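Local coordinates for protein aspartate semialdehyde dehydrogenase (Francisella tularensis subsp. tularensis, PDB 4WOJ) that probably catalyses the NADPH-dependent reductive dephosphorylation of L-aspartyl 4-phosphate to L-aspartate semialdehyde, a step toward lysine, methionine and threonine, at residues V19-S30 with L353-R362. Residues are numbered along the deposited sequence; the frame is centred on the assembly and turned at random.
Sequences VGSVLMSRMIES and LLWGAAEPLR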
# COMPACT_ATOMS: atom_id res chain seq x y z
N VAL B 19 16.08 -6.51 -15.24
CA VAL B 19 16.87 -5.29 -15.08
C VAL B 19 17.75 -5.21 -16.32
O VAL B 19 17.86 -4.16 -16.97
CB VAL B 19 17.75 -5.33 -13.82
CG1 VAL B 19 18.67 -4.10 -13.75
CG2 VAL B 19 16.89 -5.39 -12.56
N GLY B 20 18.36 -6.35 -16.64
CA GLY B 20 19.28 -6.50 -17.77
C GLY B 20 18.67 -6.20 -19.14
O GLY B 20 19.32 -5.58 -19.97
N SER B 21 17.43 -6.61 -19.39
CA SER B 21 16.79 -6.23 -20.66
C SER B 21 16.48 -4.76 -20.68
O SER B 21 16.56 -4.09 -21.72
CB SER B 21 15.49 -6.99 -20.87
OG SER B 21 15.53 -8.22 -20.22
N VAL B 22 16.09 -4.23 -19.53
CA VAL B 22 15.72 -2.84 -19.46
C VAL B 22 16.98 -2.00 -19.69
O VAL B 22 16.94 -0.97 -20.36
CB VAL B 22 14.98 -2.55 -18.17
CG1 VAL B 22 14.80 -1.05 -17.98
CG2 VAL B 22 13.62 -3.27 -18.21
N LEU B 23 18.11 -2.50 -19.22
CA LEU B 23 19.39 -1.84 -19.42
C LEU B 23 19.80 -1.85 -20.89
O LEU B 23 20.12 -0.82 -21.45
CB LEU B 23 20.46 -2.51 -18.57
CG LEU B 23 21.85 -1.94 -18.75
CD1 LEU B 23 21.90 -0.55 -18.21
CD2 LEU B 23 22.90 -2.83 -18.10
N MET B 24 19.77 -3.04 -21.50
CA MET B 24 20.02 -3.17 -22.93
C MET B 24 19.16 -2.21 -23.68
O MET B 24 19.63 -1.43 -24.49
CB MET B 24 19.68 -4.56 -23.44
CG MET B 24 20.57 -5.67 -22.93
SD MET B 24 22.29 -5.28 -23.16
CE MET B 24 22.76 -4.96 -21.45
N SER B 25 17.86 -2.25 -23.43
CA SER B 25 16.98 -1.36 -24.17
C SER B 25 17.35 0.09 -24.01
O SER B 25 17.19 0.89 -24.91
CB SER B 25 15.55 -1.54 -23.74
OG SER B 25 14.83 -0.34 -24.06
N ARG B 26 17.82 0.45 -22.82
CA ARG B 26 18.08 1.86 -22.53
C ARG B 26 19.38 2.27 -23.19
O ARG B 26 19.55 3.43 -23.63
CB ARG B 26 18.10 2.11 -21.02
CG ARG B 26 16.69 2.22 -20.44
CD ARG B 26 16.01 3.51 -20.89
NE ARG B 26 16.76 4.69 -20.45
CZ ARG B 26 16.76 5.87 -21.07
NH1 ARG B 26 16.03 6.06 -22.17
NH2 ARG B 26 17.47 6.88 -20.58
N MET B 27 20.29 1.31 -23.28
CA MET B 27 21.53 1.53 -24.02
C MET B 27 21.34 1.66 -25.53
O MET B 27 21.91 2.56 -26.15
CB MET B 27 22.55 0.46 -23.66
CG MET B 27 23.06 0.69 -22.23
SD MET B 27 24.18 -0.59 -21.64
CE MET B 27 25.70 -0.11 -22.47
N ILE B 28 20.51 0.81 -26.13
CA ILE B 28 20.26 0.92 -27.57
C ILE B 28 19.76 2.34 -27.86
O ILE B 28 20.31 3.09 -28.67
CB ILE B 28 19.19 -0.08 -28.02
CG1 ILE B 28 19.68 -1.52 -27.88
CG2 ILE B 28 18.74 0.21 -29.42
CD1 ILE B 28 20.86 -1.87 -28.73
N GLU B 29 18.69 2.68 -27.15
CA GLU B 29 17.98 3.98 -27.25
C GLU B 29 18.90 5.21 -27.12
O GLU B 29 18.66 6.23 -27.76
CB GLU B 29 16.93 3.98 -26.13
CG GLU B 29 15.78 4.95 -26.20
CD GLU B 29 14.74 4.65 -25.13
OE1 GLU B 29 14.93 3.66 -24.36
OE2 GLU B 29 13.72 5.40 -25.06
N SER B 30 19.93 5.08 -26.27
CA SER B 30 20.88 6.18 -25.94
C SER B 30 22.18 6.11 -26.73
O SER B 30 23.05 6.94 -26.54
CB SER B 30 21.27 6.13 -24.46
OG SER B 30 20.16 6.12 -23.61
N LEU B 353 12.40 -1.08 -12.40
CA LEU B 353 13.41 -1.60 -13.32
C LEU B 353 14.33 -0.56 -13.89
O LEU B 353 15.48 -0.83 -14.17
CB LEU B 353 12.71 -2.36 -14.43
CG LEU B 353 12.05 -3.64 -13.91
CD1 LEU B 353 11.20 -4.33 -14.94
CD2 LEU B 353 13.09 -4.64 -13.42
N LEU B 354 13.85 0.66 -14.04
CA LEU B 354 14.63 1.72 -14.66
C LEU B 354 15.36 2.55 -13.59
O LEU B 354 16.48 2.28 -13.21
CB LEU B 354 13.69 2.62 -15.46
CG LEU B 354 13.04 2.06 -16.70
CD1 LEU B 354 11.89 2.90 -17.20
CD2 LEU B 354 14.05 1.90 -17.82
N TRP B 355 14.72 3.57 -13.08
CA TRP B 355 15.41 4.39 -12.05
C TRP B 355 15.73 3.55 -10.80
O TRP B 355 16.77 3.72 -10.15
CB TRP B 355 14.62 5.65 -11.71
CG TRP B 355 15.01 6.81 -12.57
CD1 TRP B 355 14.19 7.59 -13.33
CD2 TRP B 355 16.33 7.31 -12.76
NE1 TRP B 355 14.92 8.55 -13.98
CE2 TRP B 355 16.24 8.40 -13.63
CE3 TRP B 355 17.57 6.95 -12.26
CZ2 TRP B 355 17.34 9.13 -14.02
CZ3 TRP B 355 18.66 7.67 -12.65
CH2 TRP B 355 18.54 8.75 -13.52
N GLY B 356 14.84 2.63 -10.50
CA GLY B 356 15.07 1.66 -9.44
C GLY B 356 16.22 0.71 -9.64
O GLY B 356 16.77 0.21 -8.66
N ALA B 357 16.54 0.34 -10.89
CA ALA B 357 17.60 -0.66 -11.06
C ALA B 357 18.58 -0.34 -12.17
O ALA B 357 19.74 -0.09 -11.92
CB ALA B 357 16.99 -2.04 -11.24
N ALA B 358 18.09 -0.35 -13.41
CA ALA B 358 18.93 -0.21 -14.61
C ALA B 358 19.55 1.14 -14.84
O ALA B 358 20.72 1.22 -15.23
CB ALA B 358 18.10 -0.60 -15.83
N GLU B 359 18.77 2.21 -14.69
CA GLU B 359 19.19 3.53 -15.20
C GLU B 359 20.44 4.07 -14.53
O GLU B 359 21.31 4.63 -15.20
CB GLU B 359 18.01 4.52 -15.12
CG GLU B 359 18.14 5.85 -15.90
CD GLU B 359 18.40 5.68 -17.40
OE1 GLU B 359 18.30 4.55 -17.92
OE2 GLU B 359 18.76 6.69 -18.06
N PRO B 360 20.55 3.93 -13.19
CA PRO B 360 21.72 4.48 -12.53
C PRO B 360 23.01 3.83 -12.99
O PRO B 360 24.08 4.48 -13.03
CB PRO B 360 21.45 4.15 -11.06
CG PRO B 360 19.96 4.04 -10.97
CD PRO B 360 19.56 3.40 -12.24
N LEU B 361 22.90 2.55 -13.30
CA LEU B 361 24.05 1.76 -13.69
C LEU B 361 24.56 2.26 -15.02
O LEU B 361 25.74 2.60 -15.15
CB LEU B 361 23.66 0.28 -13.72
CG LEU B 361 23.15 -0.30 -12.39
CD1 LEU B 361 23.12 -1.82 -12.44
CD2 LEU B 361 24.01 0.19 -11.20
N ARG B 362 23.65 2.28 -16.01
CA ARG B 362 23.89 2.86 -17.34
C ARG B 362 24.55 4.21 -17.25
O ARG B 362 25.46 4.51 -17.99
CB ARG B 362 22.59 3.03 -18.12
CG ARG B 362 22.79 3.45 -19.56
CD ARG B 362 21.46 3.78 -20.28
NE ARG B 362 20.89 5.06 -19.86
CZ ARG B 362 21.31 6.27 -20.25
NH1 ARG B 362 20.71 7.36 -19.82
NH2 ARG B 362 22.33 6.39 -21.07
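Val19 sets both methyls against Ala357, with CG2 3.6 Å from Ala357 CB. CG2 also touches Leu353 CD2. One turn on, Val22 packs against Leu353 through CG2 and against Ala358 through CG1; Leu199 of the second subunit packs on it too. In Leu23, CG anti to the backbone N and a chi2 of 68° carry CD1 to 3.6 Å from Arg362 CB. The small Ala358 lets the backbones come close: its CA is 5.1 Å from Leu23 CA. Helix 18-30 follows the first strand of the Rossmann-type NAD-binding domain. Segment 354-362 starts helix 354-369, the last of the chain, and crosses segment 19-30 at -48°. The helix returns the C-terminus to that domain. Arg26 bends at chi2 and chi3 and grips Glu359 side-on. Its NE is 3.0 Å from Glu359 OE1, and its NH2 2.8 Å from Glu359 OE2. Both bonds are nearly straight but arrive from above the carboxylate plane. Arg362 NH1 reaches the same OE2 at 2.7 Å from the opposite face; the shared carboxylate probably offsets the two positive charges. Met27 CG packs on Arg362 CG. Ser30 OG lies over one face of the Arg362 guanidinium and bonds to Arg26 O, while Arg362 NH2 pairs with Asp32.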